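Local coordinates for protein Bm4233, isoform b (Brugia malayi, PDB 6ANY) that probably binds and carries sterols or related lipids as a secreted, venom allergen-like member of the CAP superfamily, at residues N121-D125 with D126-Q130; S25-H29 with G30-N34; G6-T9 with P10-K14. All coordinates share one frame; numbering follows the deposited sequence.

Overall arrangement
Contacts 3 and 2 sit at the two ends of helix 10-28, at its start and at its finish. Their centres are about 27 Å apart, one at each end of the helix. Contact 1 is the start of a later, much shorter helix, 125-128, and carries the N-linked glycan on Asn122. Its centre lies 18 Å from that of contact 2, with nearest atoms about 7 Å apart and no touch, whereas contact 3 is 33 Å away between centres, on the opposite side of the chain's centre. Contacts 1 and 3 both have an N-cap threonine, used differently: Thr9 OG1 accepts from Gln12 N, a capping bond, whereas Thr124 OG1 donates to Asp126 OD1.

Contact 1 (N121-D125 with D126-Q130). With NAG (2-acetamido-2-deoxy-beta-D-glucopyranose), chain C.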
loop_
_atom_site.group_PDB
_atom_site.type_symbol
_atom_site.label_atom_id
_atom_site.label_comp_id
_atom_site.label_asym_id
_atom_site.label_seq_id
_atom_site.Cartn_x
_atom_site.Cartn_y
_atom_site.Cartn_z
ATOM N N ASN A 121 -11.067 11.307 -9.954
ATOM C CA ASN A 121 -10.050 10.366 -9.403
ATOM C C ASN A 121 -8.649 10.759 -9.871
ATOM O O ASN A 121 -7.715 9.969 -9.806
ATOM C CB ASN A 121 -10.323 8.862 -9.675
ATOM C CG ASN A 121 -10.537 8.058 -8.418
ATOM O OD1 ASN A 121 -10.178 8.474 -7.329
ATOM N ND2 ASN A 121 -11.126 6.889 -8.573
ATOM N N ASN A 122 -8.523 11.997 -10.332
ATOM C CA ASN A 122 -7.267 12.542 -10.831
ATOM C C ASN A 122 -6.380 13.016 -9.682
ATOM O O ASN A 122 -6.860 13.618 -8.729
ATOM C CB ASN A 122 -7.575 13.706 -11.775
ATOM C CG ASN A 122 -6.372 14.181 -12.562
ATOM O OD1 ASN A 122 -5.248 13.719 -12.382
ATOM N ND2 ASN A 122 -6.622 15.127 -13.455
ATOM N N LEU A 123 -5.087 12.736 -9.770
ATOM C CA LEU A 123 -4.160 13.151 -8.733
ATOM C C LEU A 123 -3.561 14.507 -9.075
ATOM O O LEU A 123 -2.415 14.607 -9.500
ATOM C CB LEU A 123 -3.067 12.101 -8.531
ATOM C CG LEU A 123 -1.999 12.360 -7.470
ATOM C CD1 LEU A 123 -2.589 12.734 -6.123
ATOM C CD2 LEU A 123 -1.072 11.164 -7.344
ATOM N N THR A 124 -4.360 15.553 -8.899
ATOM C CA THR A 124 -3.902 16.928 -9.180
ATOM C C THR A 124 -3.149 17.456 -7.986
ATOM O O THR A 124 -3.202 16.873 -6.887
ATOM C CB THR A 124 -5.087 17.861 -9.433
ATOM O OG1 THR A 124 -6.096 17.613 -8.447
ATOM C CG2 THR A 124 -5.724 17.544 -10.752
ATOM N N ASP A 125 -2.482 18.582 -8.196
ATOM C CA ASP A 125 -1.699 19.257 -7.155
ATOM C C ASP A 125 -2.536 19.543 -5.916
ATOM O O ASP A 125 -2.019 19.441 -4.792
ATOM C CB ASP A 125 -1.087 20.603 -7.669
ATOM C CG ASP A 125 0.049 20.410 -8.697
ATOM O OD1 ASP A 125 0.612 19.287 -8.795
ATOM O OD2 ASP A 125 0.383 21.393 -9.430
ATOM N N ASP A 126 -3.785 19.964 -6.099
ATOM C CA ASP A 126 -4.642 20.295 -4.949
ATOM C C ASP A 126 -5.052 19.004 -4.154
ATOM O O ASP A 126 -5.250 19.056 -2.923
ATOM C CB ASP A 126 -5.887 21.070 -5.380
ATOM C CG ASP A 126 -6.784 20.253 -6.296
ATOM O OD1 ASP A 126 -6.283 19.812 -7.367
ATOM O OD2 ASP A 126 -7.971 19.968 -5.937
ATOM N N VAL A 127 -5.225 17.877 -4.871
ATOM C CA VAL A 127 -5.497 16.612 -4.211
ATOM C C VAL A 127 -4.241 16.150 -3.417
ATOM O O VAL A 127 -4.364 15.781 -2.240
ATOM C CB VAL A 127 -5.927 15.531 -5.231
ATOM C CG1 VAL A 127 -6.033 14.164 -4.530
ATOM C CG2 VAL A 127 -7.296 15.901 -5.807
ATOM N N ALA A 128 -3.057 16.202 -4.070
ATOM C CA ALA A 128 -1.752 15.791 -3.506
ATOM C C ALA A 128 -1.345 16.534 -2.244
ATOM O O ALA A 128 -0.812 15.966 -1.328
ATOM C CB ALA A 128 -0.668 15.999 -4.529
ATOM N N ARG A 129 -1.677 17.801 -2.205
ATOM C CA ARG A 129 -1.363 18.705 -1.131
ATOM C C ARG A 129 -2.062 18.343 0.190
ATOM O O ARG A 129 -1.639 18.775 1.222
ATOM C CB ARG A 129 -1.718 20.152 -1.604
ATOM C CG ARG A 129 -1.658 21.240 -0.545
ATOM C CD ARG A 129 -1.843 22.650 -1.145
ATOM N NE ARG A 129 -0.690 23.486 -0.762
ATOM C CZ ARG A 129 -0.706 24.548 0.035
ATOM N NH1 ARG A 129 -1.835 25.011 0.604
ATOM N NH2 ARG A 129 0.465 25.149 0.265
ATOM N N GLN A 130 -3.151 17.577 0.115
ATOM C CA GLN A 130 -3.867 17.090 1.279
ATOM C C GLN A 130 -3.145 16.043 2.187
ATOM O O GLN A 130 -3.573 15.822 3.319
ATOM C CB GLN A 130 -5.173 16.458 0.844
ATOM C CG GLN A 130 -6.231 17.383 0.262
ATOM C CD GLN A 130 -7.350 16.570 -0.307
ATOM O OE1 GLN A 130 -8.483 16.710 0.125
ATOM N NE2 GLN A 130 -7.032 15.642 -1.209
HETATM C C1 NAG C . -5.935 15.978 -14.459
HETATM C C2 NAG C . -5.842 15.398 -15.857
HETATM C C3 NAG C . -4.922 16.278 -16.703
HETATM C C4 NAG C . -5.306 17.759 -16.583
HETATM C C5 NAG C . -5.447 18.159 -15.109
HETATM C C6 NAG C . -5.917 19.594 -14.897
HETATM C C7 NAG C . -6.126 13.006 -16.214
HETATM C C8 NAG C . -5.453 11.671 -16.251
HETATM N N2 NAG C . -5.389 14.019 -15.770
HETATM O O3 NAG C . -4.998 15.880 -18.074
HETATM O O4 NAG C . -4.306 18.566 -17.234
HETATM O O5 NAG C . -6.393 17.311 -14.476
HETATM O O6 NAG C . -7.032 19.858 -15.752
HETATM O O7 NAG C . -7.280 13.150 -16.571
#
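Thr124 and Asp126 meet through OG1 and OD1 at 2.5 Å, a very short hydrogen bond in which the threonine hydroxyl is the donor. Thr124 OG1 (chi1 45°) and Asp126 CG (chi1 63°) each sit between their own backbone N and carbonyl carbon, which brings hydroxyl and carboxylate together just where helix 125-128 starts. Thr124 holds the N-cap position, and its carbonyl O takes the N-H of Ala128 at 2.9 Å. This is the close-packed side: besides OD1, Thr124 OG1 has Val127 CG2 only 3.4 Å away. Leu123 and Val127 are buried here. Leu123 lies at the centre of an inverse gamma turn, and its CD1 reaches both Val127 CG1 and Ala128 CB, each at 4.1 Å. Trp140 adds to the cover over Leu123. One turn on, Gln130 NE2 bonds in plane to a lone pair of Val127 O at 2.9 Å, the same oxygen that receives Gln130 N.

The outer side is looser. Asp125 and Arg129 are exposed and joined by a backbone bond, while the Arg129 side chain extends outward from the turn. The sugar stands apart from them, at the other end of the turn: Asn122 ND2 is covalently bonded to NAG C1 at 1.5 Å, Thr124 CG2 comes within 3.8 Å of NAG O5, and Lys174 O accepts a hydrogen bond from the sugar. Asn122, Leu123 and Thr124 form the Asn-X-Thr sequon of N-glycosylation. In the folded chain the sequon's hydroxyl is committed to Asp126. With OD1 held by Thr124 and OD2 in a salt bridge to Lys116, the Asp126 carboxylate has a partner on each oxygen, which would be expected to keep it ionised.

Contact 2 (S25-H29 with G30-N34); sequences SLLIH and GKLKN
A Schellman motif ends helix 10-28 where Leu26 and Leu27 meet Gly30 and Lys31. Lys31 N reaches back to Leu26 O at 3.1 Å, and inside that loop Gly30 N bonds to Leu27 O at 3.2 Å. Gly30 is the C' residue, and its positive phi of 70° turns the chain away from the helix axis. Motifs of this kind often carry an apolar contact across the turn, and here the aliphatic part of a lysine supplies it: Lys31 CG lies 4.1 Å from Leu26 CD2, the two side chains at about a right angle. Leu32 continues the seal, with CG 4.0 Å from Leu26 CB and CD1 4.0 Å from Leu27 CB; Trp108 of helix 99-108 touches both Leu27 and Leu32. A water bridges the step from helix to loop, accepting from Leu32 N at 2.9 Å and bonded also to Leu27 O. Just past the last helical residue, His29 has CG beside its backbone N and anti to the carbonyl carbon (chi1 -78°), which turns the ring back along the helix. ND1 donates to Ser25 O at 2.8 Å, the oxygen that already takes His29 N. Ser25 O lies in the plane of the ring, though ND1 approaches from above the carbonyl plane.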
loop_
_atom_site.group_PDB
_atom_site.type_symbol
_atom_site.label_atom_id
_atom_site.label_comp_id
_atom_site.label_asym_id
_atom_site.label_seq_id
_atom_site.Cartn_x
_atom_site.Cartn_y
_atom_site.Cartn_z
ATOM N N SER A 25 -10.017 -3.893 -3.352
ATOM C CA SER A 25 -11.291 -4.443 -3.818
ATOM C C SER A 25 -12.494 -3.692 -3.252
ATOM O O SER A 25 -13.422 -3.297 -3.999
ATOM C CB SER A 25 -11.347 -5.933 -3.489
ATOM O OG SER A 25 -12.609 -6.424 -3.779
ATOM N N LEU A 26 -12.499 -3.450 -1.947
ATOM C CA LEU A 26 -13.578 -2.639 -1.325
ATOM C C LEU A 26 -13.671 -1.293 -1.979
ATOM O O LEU A 26 -14.756 -0.832 -2.274
ATOM C CB LEU A 26 -13.365 -2.451 0.166
ATOM C CG LEU A 26 -13.601 -3.692 1.033
ATOM C CD1 LEU A 26 -13.236 -3.378 2.452
ATOM C CD2 LEU A 26 -15.045 -4.195 1.041
ATOM N N LEU A 27 -12.527 -0.681 -2.279
ATOM C CA LEU A 27 -12.520 0.615 -2.933
ATOM C C LEU A 27 -13.128 0.583 -4.331
ATOM O O LEU A 27 -13.941 1.476 -4.661
ATOM C CB LEU A 27 -11.083 1.117 -3.083
ATOM C CG LEU A 27 -10.847 2.489 -3.624
ATOM C CD1 LEU A 27 -11.528 3.579 -2.762
ATOM C CD2 LEU A 27 -9.366 2.707 -3.784
ATOM N N ILE A 28 -12.686 -0.352 -5.190
ATOM C CA ILE A 28 -13.231 -0.403 -6.592
ATOM C C ILE A 28 -14.700 -0.906 -6.675
ATOM O O ILE A 28 -15.366 -0.671 -7.661
ATOM C CB ILE A 28 -12.371 -1.203 -7.555
ATOM C CG1 ILE A 28 -12.210 -2.625 -7.079
ATOM C CG2 ILE A 28 -11.007 -0.528 -7.765
ATOM C CD1 ILE A 28 -11.524 -3.466 -8.106
ATOM N N HIS A 29 -15.201 -1.501 -5.590
ATOM C CA HIS A 29 -16.584 -1.856 -5.466
ATOM C C HIS A 29 -17.460 -0.745 -4.876
ATOM O O HIS A 29 -18.633 -0.973 -4.696
ATOM C CB HIS A 29 -16.751 -3.118 -4.649
ATOM C CG HIS A 29 -16.456 -4.347 -5.416
ATOM N ND1 HIS A 29 -15.173 -4.816 -5.611
ATOM C CD2 HIS A 29 -17.272 -5.150 -6.148
ATOM C CE1 HIS A 29 -15.222 -5.910 -6.345
ATOM N NE2 HIS A 29 -16.490 -6.144 -6.658
ATOM N N GLY A 30 -16.932 0.473 -4.720
ATOM C CA GLY A 30 -17.738 1.595 -4.265
ATOM C C GLY A 30 -18.151 1.504 -2.811
ATOM O O GLY A 30 -19.167 2.093 -2.453
ATOM N N LYS A 31 -17.391 0.784 -1.973
ATOM C CA LYS A 31 -17.807 0.570 -0.558
ATOM C C LYS A 31 -17.137 1.523 0.443
ATOM O O LYS A 31 -17.420 1.399 1.652
ATOM C CB LYS A 31 -17.521 -0.856 -0.067
ATOM C CG LYS A 31 -17.779 -1.970 -1.076
ATOM C CD LYS A 31 -19.070 -2.753 -0.862
ATOM C CE LYS A 31 -20.298 -1.896 -1.022
ATOM N NZ LYS A 31 -21.459 -2.735 -1.455
ATOM N N LEU A 32 -16.233 2.389 0.007
ATOM C CA LEU A 32 -15.449 3.214 0.955
ATOM C C LEU A 32 -15.672 4.728 0.778
ATOM O O LEU A 32 -15.631 5.239 -0.313
ATOM C CB LEU A 32 -13.926 2.923 0.884
ATOM C CG LEU A 32 -13.482 1.473 1.050
ATOM C CD1 LEU A 32 -12.014 1.366 0.806
ATOM C CD2 LEU A 32 -13.908 0.932 2.409
ATOM N N LYS A 33 -15.886 5.414 1.893
ATOM C CA LYS A 33 -16.214 6.805 1.918
ATOM C C LYS A 33 -14.955 7.637 1.925
ATOM O O LYS A 33 -13.969 7.275 2.557
ATOM C CB LYS A 33 -17.068 7.149 3.155
ATOM C CG LYS A 33 -18.541 6.740 2.996
ATOM C CD LYS A 33 -19.288 6.609 4.283
ATOM C CE LYS A 33 -20.797 6.728 4.055
ATOM N NZ LYS A 33 -21.527 6.392 5.322
ATOM N N ASN A 34 -15.037 8.805 1.312
ATOM C CA ASN A 34 -14.009 9.795 1.431
ATOM C C ASN A 34 -14.342 10.723 2.611
ATOM O O ASN A 34 -15.309 10.511 3.380
ATOM C CB ASN A 34 -13.821 10.526 0.077
ATOM C CG ASN A 34 -15.081 11.252 -0.414
ATOM O OD1 ASN A 34 -15.919 11.702 0.371
ATOM N ND2 ASN A 34 -15.244 11.300 -1.741
HETATM O O HOH W 1 -15.200 2.894 -2.659
#

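Contact 3 (G6-T9 with P10-K14)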
loop_
_atom_site.group_PDB
_atom_site.type_symbol
_atom_site.label_atom_id
_atom_site.label_comp_id
_atom_site.label_asym_id
_atom_site.label_seq_id
_atom_site.Cartn_x
_atom_site.Cartn_y
_atom_site.Cartn_z
ATOM N N GLY A 6 15.162 -12.901 4.618
ATOM C CA GLY A 6 14.248 -11.925 5.162
ATOM C C GLY A 6 14.044 -11.997 6.669
ATOM O O GLY A 6 14.324 -13.000 7.346
ATOM N N ARG A 7 13.533 -10.909 7.205
ATOM C CA ARG A 7 13.303 -10.778 8.652
ATOM C C ARG A 7 11.822 -10.736 8.963
ATOM O O ARG A 7 11.434 -10.488 10.094
ATOM C CB ARG A 7 13.969 -9.520 9.154
ATOM C CG ARG A 7 15.426 -9.519 8.779
ATOM C CD ARG A 7 16.190 -8.470 9.491
ATOM N NE ARG A 7 17.601 -8.686 9.300
ATOM C CZ ARG A 7 18.541 -7.927 9.844
ATOM N NH1 ARG A 7 18.221 -6.863 10.571
ATOM N NH2 ARG A 7 19.803 -8.252 9.645
ATOM N N LEU A 8 11.007 -10.950 7.942
ATOM C CA LEU A 8 9.584 -11.092 8.143
ATOM C C LEU A 8 9.198 -12.559 8.119
ATOM O O LEU A 8 9.898 -13.381 7.514
ATOM C CB LEU A 8 8.855 -10.327 7.013
ATOM C CG LEU A 8 8.378 -8.915 7.356
ATOM C CD1 LEU A 8 9.539 -7.939 7.297
ATOM C CD2 LEU A 8 7.298 -8.450 6.404
ATOM N N THR A 9 8.064 -12.889 8.706
ATOM C CA THR A 9 7.542 -14.255 8.604
ATOM C C THR A 9 6.667 -14.353 7.369
ATOM O O THR A 9 6.253 -13.350 6.872
ATOM C CB THR A 9 6.693 -14.623 9.809
ATOM O OG1 THR A 9 5.579 -13.702 9.919
ATOM C CG2 THR A 9 7.565 -14.658 11.067
ATOM N N PRO A 10 6.393 -15.574 6.868
ATOM C CA PRO A 10 5.511 -15.714 5.749
ATOM C C PRO A 10 4.146 -15.154 6.000
ATOM O O PRO A 10 3.557 -14.514 5.082
ATOM C CB PRO A 10 5.445 -17.219 5.532
ATOM C CG PRO A 10 6.800 -17.726 6.069
ATOM C CD PRO A 10 7.077 -16.851 7.214
ATOM N N GLN A 11 3.648 -15.362 7.207
ATOM C CA GLN A 11 2.351 -14.849 7.591
ATOM C C GLN A 11 2.218 -13.337 7.624
ATOM O O GLN A 11 1.240 -12.763 7.158
ATOM C CB GLN A 11 1.927 -15.403 8.940
ATOM C CG GLN A 11 0.438 -15.167 9.151
ATOM C CD GLN A 11 -0.517 -15.899 8.153
ATOM O OE1 GLN A 11 -0.149 -16.949 7.514
ATOM N NE2 GLN A 11 -1.761 -15.313 7.986
ATOM N N GLN A 12 3.228 -12.678 8.112
ATOM C CA GLN A 12 3.226 -11.251 8.040
ATOM C C GLN A 12 3.119 -10.771 6.592
ATOM O O GLN A 12 2.407 -9.847 6.330
ATOM C CB GLN A 12 4.446 -10.690 8.730
ATOM C CG GLN A 12 4.590 -9.175 8.616
ATOM C CD GLN A 12 4.295 -8.384 9.889
ATOM O OE1 GLN A 12 3.358 -7.589 9.956
ATOM N NE2 GLN A 12 5.103 -8.607 10.892
ATOM N N ARG A 13 3.840 -11.383 5.673
ATOM C CA ARG A 13 3.828 -10.981 4.290
ATOM C C ARG A 13 2.441 -11.188 3.699
ATOM O O ARG A 13 1.874 -10.298 3.093
ATOM C CB ARG A 13 4.814 -11.813 3.519
ATOM C CG ARG A 13 6.219 -11.688 3.990
ATOM C CD ARG A 13 7.140 -12.510 3.134
ATOM N NE ARG A 13 8.543 -12.341 3.532
ATOM C CZ ARG A 13 9.251 -13.200 4.238
ATOM N NH1 ARG A 13 8.787 -14.391 4.597
ATOM N NH2 ARG A 13 10.480 -12.888 4.543
ATOM N N LYS A 14 1.863 -12.335 3.982
ATOM C CA LYS A 14 0.511 -12.617 3.531
ATOM C C LYS A 14 -0.524 -11.657 4.087
ATOM O O LYS A 14 -1.406 -11.203 3.375
ATOM C CB LYS A 14 0.054 -13.998 3.954
ATOM C CG LYS A 14 0.810 -15.114 3.303
ATOM C CD LYS A 14 0.420 -16.512 3.830
ATOM C CE LYS A 14 1.627 -17.393 4.183
ATOM N NZ LYS A 14 1.441 -18.803 3.678
#
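The Arg13 guanidinium lies over the main-chain carbonyl of Leu8, whose carbon sits 3.6 Å above the plane of the group and toward its rim. Leu8 O is 3.1 Å from Arg13 NH2, yet the angle is too poor for a hydrogen bond, so this is a face contact. Gly6 CA comes in at the edge of the same group, near its plane. From CG to NE the arginine chain is extended and runs back along the segment that precedes the helix, with CG 3.3 Å from Thr9 O. Its polar end is held from outside: Glu56 makes a salt bridge to NE, and Phe1 O bonds to NH1.

Between these residues helix 10-28 begins. Thr9 is its N-cap, and OG1 accepts Gln12 N at 3.1 Å. A chi1 of 59° swings the hydroxyl between the backbone N and the carbonyl carbon, facing the first turn. Pro10 follows directly, at a place in the helix where its missing N-H costs no bond. Thr9 O takes Arg13 N in a weak bond of 3.3 Å.

Below the cap, Leu8 CD2 packs against Gln12 CG at 3.6 Å, and Ile150 of strand 145-153 touches both side chains. The amide of Gln12 reaches further, to Arg96 O and Gly100 N.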